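Local coordinates for protein N-terminal acetyltransferase B complex subunit NAT3 (Candida albicans, PDB 5K04) that probably acts as the catalytic subunit of the NatB complex, transferring an acetyl group from acetyl-coenzyme A to the N-terminal amino acid of proteins, at residues L15-E25 with N51-M59; E38-S46 with L93-V103. All blocks are in the same frame, centred on the assembly; numbering follows the deposited sequence.

Interaction 1 of 2, residues L15-E25 with N51-M59; sequences LNPVNLDPLTE and NGQASGYMM. With COA (coenzyme A), chain D.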
# COMPACT_ATOMS: atom_id res chain seq x y z
N LEU B 15 -5.23 2.68 -5.24
CA LEU B 15 -6.35 3.61 -5.26
C LEU B 15 -5.92 5.07 -5.19
O LEU B 15 -6.78 5.95 -5.10
CB LEU B 15 -7.28 3.31 -4.08
CG LEU B 15 -8.48 2.39 -4.31
CD1 LEU B 15 -9.37 2.39 -3.07
CD2 LEU B 15 -9.27 2.77 -5.58
N ASN B 16 -4.63 5.36 -5.14
CA ASN B 16 -4.23 6.75 -4.96
C ASN B 16 -4.72 7.68 -6.08
O ASN B 16 -5.08 8.83 -5.76
CB ASN B 16 -2.71 6.83 -4.78
CG ASN B 16 -2.26 6.26 -3.43
OD1 ASN B 16 -3.03 6.23 -2.47
ND2 ASN B 16 -1.00 5.83 -3.36
N PRO B 17 -4.80 7.27 -7.35
CA PRO B 17 -5.37 8.18 -8.36
C PRO B 17 -6.76 8.66 -8.00
O PRO B 17 -7.13 9.81 -8.29
CB PRO B 17 -5.39 7.32 -9.63
CG PRO B 17 -4.31 6.33 -9.43
CD PRO B 17 -4.31 6.01 -7.96
N VAL B 18 -7.53 7.82 -7.32
CA VAL B 18 -8.85 8.21 -6.84
C VAL B 18 -8.76 8.89 -5.48
O VAL B 18 -9.31 9.98 -5.28
CB VAL B 18 -9.76 6.96 -6.80
CG1 VAL B 18 -11.07 7.29 -6.11
CG2 VAL B 18 -10.01 6.45 -8.21
N ASN B 19 -8.05 8.28 -4.53
CA ASN B 19 -8.10 8.74 -3.14
C ASN B 19 -7.14 9.89 -2.84
O ASN B 19 -7.09 10.34 -1.69
CB ASN B 19 -7.84 7.57 -2.20
CG ASN B 19 -9.09 6.71 -1.97
OD1 ASN B 19 -10.08 6.83 -2.70
ND2 ASN B 19 -9.05 5.86 -0.95
N LEU B 20 -6.39 10.38 -3.83
CA LEU B 20 -5.65 11.62 -3.68
C LEU B 20 -6.49 12.83 -4.07
O LEU B 20 -6.03 13.97 -3.88
CB LEU B 20 -4.36 11.60 -4.51
CG LEU B 20 -3.22 10.75 -3.95
CD1 LEU B 20 -2.03 10.63 -4.94
CD2 LEU B 20 -2.75 11.32 -2.63
N ASP B 21 -7.68 12.60 -4.62
CA ASP B 21 -8.65 13.67 -4.84
C ASP B 21 -8.93 14.38 -3.52
O ASP B 21 -9.07 13.72 -2.48
CB ASP B 21 -9.95 13.09 -5.41
CG ASP B 21 -11.09 14.08 -5.42
OD1 ASP B 21 -11.77 14.23 -4.39
OD2 ASP B 21 -11.30 14.73 -6.47
N PRO B 22 -9.05 15.71 -3.53
CA PRO B 22 -9.12 16.48 -2.28
C PRO B 22 -10.45 16.40 -1.55
O PRO B 22 -10.58 16.98 -0.47
CB PRO B 22 -8.85 17.91 -2.75
CG PRO B 22 -9.43 17.95 -4.15
CD PRO B 22 -9.14 16.58 -4.73
N LEU B 23 -11.46 15.72 -2.12
CA LEU B 23 -12.74 15.52 -1.45
C LEU B 23 -12.95 14.06 -1.09
O LEU B 23 -14.03 13.69 -0.61
CB LEU B 23 -13.89 16.01 -2.34
CG LEU B 23 -13.89 17.51 -2.68
CD1 LEU B 23 -15.08 17.82 -3.57
CD2 LEU B 23 -13.88 18.39 -1.44
N THR B 24 -11.94 13.22 -1.31
CA THR B 24 -12.05 11.78 -1.16
C THR B 24 -11.19 11.36 0.03
O THR B 24 -9.96 11.37 -0.05
CB THR B 24 -11.61 11.05 -2.43
OG1 THR B 24 -12.37 11.53 -3.54
CG2 THR B 24 -11.81 9.55 -2.26
N GLU B 25 -11.85 11.01 1.12
CA GLU B 25 -11.16 10.62 2.33
C GLU B 25 -10.47 9.28 2.12
O GLU B 25 -10.94 8.42 1.37
CB GLU B 25 -12.14 10.51 3.51
CG GLU B 25 -13.09 11.71 3.69
CD GLU B 25 -12.42 12.93 4.33
OE1 GLU B 25 -11.21 12.87 4.65
OE2 GLU B 25 -13.13 13.94 4.52
N ASN B 51 -6.43 -1.95 -18.80
CA ASN B 51 -5.69 -2.62 -17.73
C ASN B 51 -6.40 -3.03 -16.44
O ASN B 51 -5.77 -3.63 -15.57
CB ASN B 51 -4.53 -1.65 -17.43
CG ASN B 51 -3.73 -1.30 -18.69
OD1 ASN B 51 -3.66 -2.09 -19.63
ND2 ASN B 51 -3.15 -0.10 -18.72
N GLY B 52 -7.70 -2.76 -16.32
CA GLY B 52 -8.41 -3.11 -15.11
C GLY B 52 -8.21 -2.15 -13.96
O GLY B 52 -8.46 -2.52 -12.81
N GLN B 53 -7.75 -0.94 -14.25
CA GLN B 53 -7.54 0.07 -13.23
C GLN B 53 -8.88 0.52 -12.67
O GLN B 53 -9.84 0.69 -13.42
CB GLN B 53 -6.77 1.27 -13.80
CG GLN B 53 -6.48 2.37 -12.78
CD GLN B 53 -6.04 3.69 -13.41
OE1 GLN B 53 -6.18 3.91 -14.62
NE2 GLN B 53 -5.51 4.59 -12.59
N ALA B 54 -8.93 0.71 -11.36
CA ALA B 54 -10.15 1.17 -10.72
C ALA B 54 -10.42 2.62 -11.12
O ALA B 54 -9.59 3.50 -10.91
CB ALA B 54 -10.04 1.04 -9.20
N SER B 55 -11.59 2.85 -11.73
CA SER B 55 -12.04 4.17 -12.11
C SER B 55 -12.93 4.82 -11.06
O SER B 55 -13.19 6.02 -11.14
CB SER B 55 -12.78 4.08 -13.45
OG SER B 55 -13.77 3.08 -13.39
N GLY B 56 -13.40 4.04 -10.08
CA GLY B 56 -14.23 4.55 -9.00
C GLY B 56 -14.70 3.41 -8.13
O GLY B 56 -14.48 2.24 -8.42
N TYR B 57 -15.37 3.78 -7.03
CA TYR B 57 -15.95 2.77 -6.17
C TYR B 57 -17.14 3.33 -5.41
O TYR B 57 -17.34 4.54 -5.31
CB TYR B 57 -14.92 2.17 -5.18
CG TYR B 57 -14.21 3.16 -4.27
CD1 TYR B 57 -14.76 3.55 -3.05
CD2 TYR B 57 -12.95 3.65 -4.61
CE1 TYR B 57 -14.09 4.44 -2.22
CE2 TYR B 57 -12.27 4.52 -3.80
CZ TYR B 57 -12.84 4.92 -2.60
OH TYR B 57 -12.13 5.80 -1.81
N MET B 58 -17.96 2.39 -4.91
CA MET B 58 -19.11 2.63 -4.06
C MET B 58 -18.94 1.85 -2.76
O MET B 58 -18.62 0.66 -2.78
CB MET B 58 -20.41 2.21 -4.75
CG MET B 58 -21.48 1.77 -3.76
SD MET B 58 -22.03 3.12 -2.77
CE MET B 58 -22.64 4.03 -4.11
N MET B 59 -19.11 2.54 -1.63
CA MET B 59 -19.22 1.93 -0.31
C MET B 59 -20.59 2.30 0.20
O MET B 59 -20.90 3.48 0.37
CB MET B 59 -18.14 2.43 0.66
CG MET B 59 -16.71 2.32 0.15
SD MET B 59 -15.57 3.25 1.14
CE MET B 59 -15.91 2.38 2.59
N1A COA D . -19.35 20.32 -12.32
C2A COA D . -20.74 20.78 -12.63
N3A COA D . -21.69 19.60 -12.53
C4A COA D . -21.35 18.18 -12.28
C5A COA D . -19.81 17.73 -12.06
C6A COA D . -18.79 18.93 -12.04
N6A COA D . -17.40 18.79 -11.74
N7A COA D . -19.71 16.24 -11.65
C8A COA D . -21.12 15.57 -11.51
N9A COA D . -22.02 16.89 -11.88
C1B COA D . -23.62 16.75 -11.65
C2B COA D . -24.52 17.32 -12.80
O2B COA D . -25.40 18.45 -12.72
C3B COA D . -24.68 15.97 -13.45
O3B COA D . -25.30 15.55 -14.67
P3B COA D . -25.14 15.62 -16.29
O7A COA D . -24.93 14.19 -16.75
O8A COA D . -26.50 16.13 -16.78
O9A COA D . -23.96 16.53 -16.56
C4B COA D . -24.38 14.88 -12.29
O4B COA D . -23.89 15.46 -11.01
C5B COA D . -24.04 13.39 -12.68
O5B COA D . -22.78 13.00 -13.25
P1A COA D . -21.79 11.74 -13.44
O1A COA D . -22.53 10.53 -12.99
O2A COA D . -21.32 11.72 -14.86
O3A COA D . -20.59 12.07 -12.49
P2A COA D . -19.04 11.70 -12.23
O4A COA D . -18.22 12.73 -12.95
O5A COA D . -18.82 10.30 -12.55
O6A COA D . -18.93 12.00 -10.66
CBP COA D . -18.51 13.11 -8.28
CCP COA D . -19.41 12.93 -9.68
CDP COA D . -19.16 14.31 -7.30
CEP COA D . -18.43 11.63 -7.46
CAP COA D . -16.90 13.56 -8.75
OAP COA D . -16.77 14.48 -9.80
C9P COA D . -15.80 13.32 -7.59
O9P COA D . -15.39 14.28 -6.73
N8P COA D . -15.67 11.89 -7.10
C7P COA D . -15.49 11.52 -5.58
C6P COA D . -15.52 12.71 -4.55
C5P COA D . -16.86 13.55 -4.13
O5P COA D . -16.96 14.88 -4.25
N4P COA D . -18.02 12.74 -3.71
C3P COA D . -19.35 12.24 -3.99
C2P COA D . -20.62 12.92 -4.45
S1P COA D . -21.56 14.04 -3.45

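Interaction 2 of 2, residues E38-S46 with L93-V103; sequences EWPQLFYKS and LCLELENLTQV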
# COMPACT_ATOMS: atom_id res chain seq x y z
N GLU B 38 -19.32 -6.63 6.81
CA GLU B 38 -20.75 -6.55 7.12
C GLU B 38 -21.63 -6.44 5.87
O GLU B 38 -22.68 -7.08 5.81
CB GLU B 38 -21.00 -5.39 8.08
CG GLU B 38 -20.62 -5.74 9.53
CD GLU B 38 -20.94 -4.64 10.52
OE1 GLU B 38 -22.11 -4.19 10.56
OE2 GLU B 38 -20.03 -4.22 11.26
N TRP B 39 -21.22 -5.67 4.87
CA TRP B 39 -21.99 -5.52 3.63
C TRP B 39 -21.05 -5.71 2.44
O TRP B 39 -20.81 -4.78 1.66
CB TRP B 39 -22.68 -4.15 3.57
CG TRP B 39 -23.27 -3.78 4.89
CD1 TRP B 39 -24.49 -4.15 5.38
CD2 TRP B 39 -22.65 -2.98 5.91
NE1 TRP B 39 -24.66 -3.64 6.65
CE2 TRP B 39 -23.55 -2.92 7.00
CE3 TRP B 39 -21.41 -2.33 6.01
CZ2 TRP B 39 -23.26 -2.21 8.17
CZ3 TRP B 39 -21.12 -1.62 7.18
CH2 TRP B 39 -22.05 -1.58 8.25
N PRO B 40 -20.53 -6.93 2.26
CA PRO B 40 -19.52 -7.15 1.21
C PRO B 40 -20.00 -6.89 -0.20
O PRO B 40 -19.19 -6.51 -1.06
CB PRO B 40 -19.11 -8.62 1.40
CG PRO B 40 -20.16 -9.23 2.29
CD PRO B 40 -20.77 -8.14 3.09
N GLN B 41 -21.30 -7.09 -0.48
CA GLN B 41 -21.81 -6.84 -1.83
C GLN B 41 -22.00 -5.36 -2.14
O GLN B 41 -22.18 -5.00 -3.31
CB GLN B 41 -23.14 -7.56 -2.03
CG GLN B 41 -23.04 -9.08 -1.99
CD GLN B 41 -24.31 -9.76 -2.48
OE1 GLN B 41 -24.91 -9.36 -3.48
NE2 GLN B 41 -24.72 -10.83 -1.77
N LEU B 42 -21.97 -4.49 -1.12
CA LEU B 42 -22.24 -3.07 -1.27
C LEU B 42 -20.95 -2.27 -1.34
O LEU B 42 -20.96 -1.04 -1.16
CB LEU B 42 -23.14 -2.58 -0.13
CG LEU B 42 -24.43 -3.39 0.15
CD1 LEU B 42 -25.42 -2.61 1.01
CD2 LEU B 42 -25.12 -3.84 -1.13
N PHE B 43 -19.85 -2.94 -1.60
CA PHE B 43 -18.53 -2.33 -1.74
C PHE B 43 -17.97 -2.91 -3.04
O PHE B 43 -17.41 -4.02 -3.08
CB PHE B 43 -17.66 -2.62 -0.51
CG PHE B 43 -16.44 -1.72 -0.39
CD1 PHE B 43 -16.04 -0.90 -1.44
CD2 PHE B 43 -15.68 -1.72 0.78
CE1 PHE B 43 -14.93 -0.09 -1.33
CE2 PHE B 43 -14.56 -0.91 0.91
CZ PHE B 43 -14.18 -0.09 -0.16
N TYR B 44 -18.17 -2.17 -4.11
CA TYR B 44 -17.75 -2.59 -5.43
C TYR B 44 -17.09 -1.41 -6.14
O TYR B 44 -17.26 -0.25 -5.77
CB TYR B 44 -18.91 -3.13 -6.28
CG TYR B 44 -20.13 -2.24 -6.26
CD1 TYR B 44 -20.29 -1.22 -7.19
CD2 TYR B 44 -21.13 -2.43 -5.32
CE1 TYR B 44 -21.44 -0.40 -7.18
CE2 TYR B 44 -22.28 -1.62 -5.29
CZ TYR B 44 -22.42 -0.61 -6.22
OH TYR B 44 -23.54 0.19 -6.17
N LYS B 45 -16.34 -1.76 -7.17
CA LYS B 45 -15.51 -0.82 -7.89
C LYS B 45 -15.84 -0.87 -9.37
O LYS B 45 -16.29 -1.89 -9.90
CB LYS B 45 -14.02 -1.12 -7.68
CG LYS B 45 -13.59 -2.51 -8.17
CD LYS B 45 -12.07 -2.66 -8.17
CE LYS B 45 -11.61 -4.03 -8.65
NZ LYS B 45 -10.12 -4.12 -8.51
N SER B 46 -15.64 0.27 -10.01
CA SER B 46 -15.66 0.34 -11.46
C SER B 46 -14.25 0.17 -11.97
O SER B 46 -13.28 0.52 -11.29
CB SER B 46 -16.26 1.67 -11.95
OG SER B 46 -15.55 2.79 -11.44
N LEU B 93 -22.71 3.84 -10.57
CA LEU B 93 -22.38 3.22 -9.29
C LEU B 93 -23.52 3.34 -8.28
O LEU B 93 -23.82 2.38 -7.55
CB LEU B 93 -21.10 3.85 -8.73
CG LEU B 93 -19.80 3.50 -9.46
CD1 LEU B 93 -18.70 4.46 -9.06
CD2 LEU B 93 -19.39 2.07 -9.18
N CYS B 94 -24.17 4.51 -8.24
CA CYS B 94 -25.31 4.70 -7.34
C CYS B 94 -26.52 3.88 -7.80
O CYS B 94 -27.21 3.26 -6.98
CB CYS B 94 -25.64 6.21 -7.24
SG CYS B 94 -24.39 7.27 -6.54
N LEU B 95 -26.76 3.82 -9.12
CA LEU B 95 -27.91 3.08 -9.65
C LEU B 95 -27.75 1.56 -9.53
O LEU B 95 -28.74 0.85 -9.38
CB LEU B 95 -28.13 3.48 -11.10
CG LEU B 95 -28.80 4.83 -11.34
CD1 LEU B 95 -29.03 5.02 -12.84
CD2 LEU B 95 -30.12 4.92 -10.57
N GLU B 96 -26.51 1.06 -9.57
CA GLU B 96 -26.26 -0.38 -9.42
C GLU B 96 -26.72 -0.91 -8.06
O GLU B 96 -27.04 -2.10 -7.93
CB GLU B 96 -24.76 -0.65 -9.62
CG GLU B 96 -24.25 -2.03 -9.17
CD GLU B 96 -24.77 -3.20 -10.00
OE1 GLU B 96 -24.54 -4.36 -9.58
OE2 GLU B 96 -25.40 -2.98 -11.07
N LEU B 97 -26.73 -0.06 -7.02
CA LEU B 97 -27.27 -0.47 -5.72
C LEU B 97 -28.69 -1.01 -5.86
O LEU B 97 -29.04 -2.01 -5.23
CB LEU B 97 -27.25 0.72 -4.76
CG LEU B 97 -25.88 1.15 -4.25
CD1 LEU B 97 -25.98 2.49 -3.54
CD2 LEU B 97 -25.35 0.10 -3.31
N GLU B 98 -29.51 -0.36 -6.69
CA GLU B 98 -30.91 -0.72 -6.84
C GLU B 98 -31.09 -2.08 -7.50
O GLU B 98 -32.21 -2.61 -7.47
CB GLU B 98 -31.62 0.40 -7.62
CG GLU B 98 -31.45 1.78 -6.95
CD GLU B 98 -32.03 2.94 -7.78
OE1 GLU B 98 -32.90 2.70 -8.64
OE2 GLU B 98 -31.59 4.10 -7.57
N ASN B 99 -30.03 -2.65 -8.09
CA ASN B 99 -30.02 -4.00 -8.65
C ASN B 99 -29.73 -5.09 -7.63
O ASN B 99 -30.02 -6.27 -7.89
CB ASN B 99 -28.98 -4.10 -9.76
CG ASN B 99 -29.33 -3.25 -10.97
OD1 ASN B 99 -30.49 -2.85 -11.15
ND2 ASN B 99 -28.34 -2.99 -11.82
N LEU B 100 -29.13 -4.75 -6.49
CA LEU B 100 -28.75 -5.73 -5.49
C LEU B 100 -29.95 -6.09 -4.62
O LEU B 100 -30.69 -5.21 -4.17
CB LEU B 100 -27.61 -5.18 -4.64
CG LEU B 100 -26.48 -4.63 -5.52
CD1 LEU B 100 -25.31 -4.07 -4.70
CD2 LEU B 100 -25.99 -5.68 -6.50
N THR B 101 -30.16 -7.40 -4.42
CA THR B 101 -31.40 -7.85 -3.78
C THR B 101 -31.42 -7.46 -2.31
O THR B 101 -32.50 -7.24 -1.74
CB THR B 101 -31.57 -9.36 -3.93
OG1 THR B 101 -30.45 -10.04 -3.35
CG2 THR B 101 -31.68 -9.74 -5.40
N GLN B 102 -30.25 -7.40 -1.69
CA GLN B 102 -30.11 -6.91 -0.33
C GLN B 102 -30.62 -5.47 -0.21
O GLN B 102 -31.27 -5.11 0.78
CB GLN B 102 -28.64 -7.06 0.07
CG GLN B 102 -28.16 -6.33 1.29
CD GLN B 102 -26.73 -6.74 1.63
OE1 GLN B 102 -25.96 -7.15 0.76
NE2 GLN B 102 -26.39 -6.68 2.92
N VAL B 103 -30.36 -4.64 -1.23
CA VAL B 103 -30.86 -3.26 -1.26
C VAL B 103 -32.35 -3.22 -1.56
O VAL B 103 -33.10 -2.46 -0.95
CB VAL B 103 -30.07 -2.43 -2.29
CG1 VAL B 103 -30.71 -1.06 -2.49
CG2 VAL B 103 -28.61 -2.29 -1.88
O HOH W 1 -24.76 -7.94 4.52

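Interaction 1 of 2, residues L15-E25 with N51-M59
Tyr57, on strand 53-65 of the GNAT-fold sheet, packs against the short helix 16-19 and gives the contact its largest single share. At CB the chain heads for the helix; chi1 of 57° sets CG between the backbone N and the carbonyl carbon. Further along the ring, Tyr57 CD2 lies 3.9 Å from Leu15 CD2. Next, Tyr57 CE2 is wedged between Leu15 CD1 at 3.7 Å and Val18 CG1 at 3.8 Å, both methyls approaching obliquely. The tip, Tyr57 OH, donates a hydrogen bond to Asn19 OD1, modelled very short at 2.5 Å. That oxygen sits at the ring edge and in its plane, although the amide itself is turned 65° from the ring; Asn19 ND2 is engaged by Asn26 OD1, which steadies the amide. Thr24 comes to meet Tyr57 from the opposite direction, its CG2 touching the same hydroxyl.

Lower on the strand, Ala54 CB packs against Leu15 CD2, while Gln53 NE2 lies beside the Pro17 ring and bonds to Asn557 of the partner subunit. Past the helix the chain bends in an Asx turn toward coenzyme A. Asp21 OD2 forms a salt bridge with Arg85, and Asp21 OD1 accepts Leu23 N at 2.7 Å and Thr24 OG1 at 2.9 Å from opposite faces of the carboxylate. Thr24 OG1 in turn lies 3.5 Å from C6P of the coenzyme's pantetheine arm.

Interaction 2 of 2, residues E38-S46 with L93-V103
Ser46 faces Leu93 and Gln41 faces Leu100, so residues 38-46 and 93-103 run in opposite directions, the closest CA pair being Leu42 and Leu97, 7.2 Å apart. The first segment leaves a helix at Trp39, turns, and enters strand 43-48; the second carries the end of helix 89-96 and, from its N-cap at Leu100, the start of helix 101-104. This is a helix laid over the sheet of the GNAT fold.

Tyr44 stands at the middle. Its chi1 of 48° aims the ring at the helix, and OH donates to Leu93 O over 2.6 Å, in the carbonyl plane, with a C=O...O angle of 159°. Aliphatic carbons surround the ring: the methyl Leu93 CD2 lies 3.8 Å from Tyr44 CE1, while Leu97 CD2 comes to the edge near CE2, and the methyl Leu100 CD1 and the methylene Glu96 CG approach obliquely. Farther along, Leu42 CD2 meets Leu100 CD1 at 3.6 Å and Val103 CG2 at 3.9 Å. The extended Gln102 chain closes this end, its NE2 at the edge of the Trp39 ring and joined through a water to Glu38 O.

Glu96 OE2 receives Asn99 ND2, which also bonds to Lys244 O of the partner subunit. Inside the helix Leu97 N bonds weakly to Cys94 O and lies 3.8 Å from Leu93 O, so the phenol takes up the carbonyl where the regular helix bond has lapsed. A buried hydroxyl and a buried carbonyl thus satisfy each other among mainly aliphatic neighbours.

In the fold
Interactions 1 and 2 are both buried, and they work from opposite faces of the same sheet: Tyr57 joins Phe43 on one face, whereas Met58 joins Tyr44 and Leu97 on the other. Their strands, 53-65 and 43-48, are antiparallel neighbours, stitched together by Gly56 O with Ser46 N and by the hydroxyls of Ser55 and Ser46. Each contact rests on a tyrosine from its strand. In interaction 1 the hydroxyl bonds to a side-chain amide and the surroundings become polar toward the coenzyme; in interaction 2 it bonds to a helix carbonyl amid leucines, with Gln102 and its water at the more exposed end. Both also border the partner subunit.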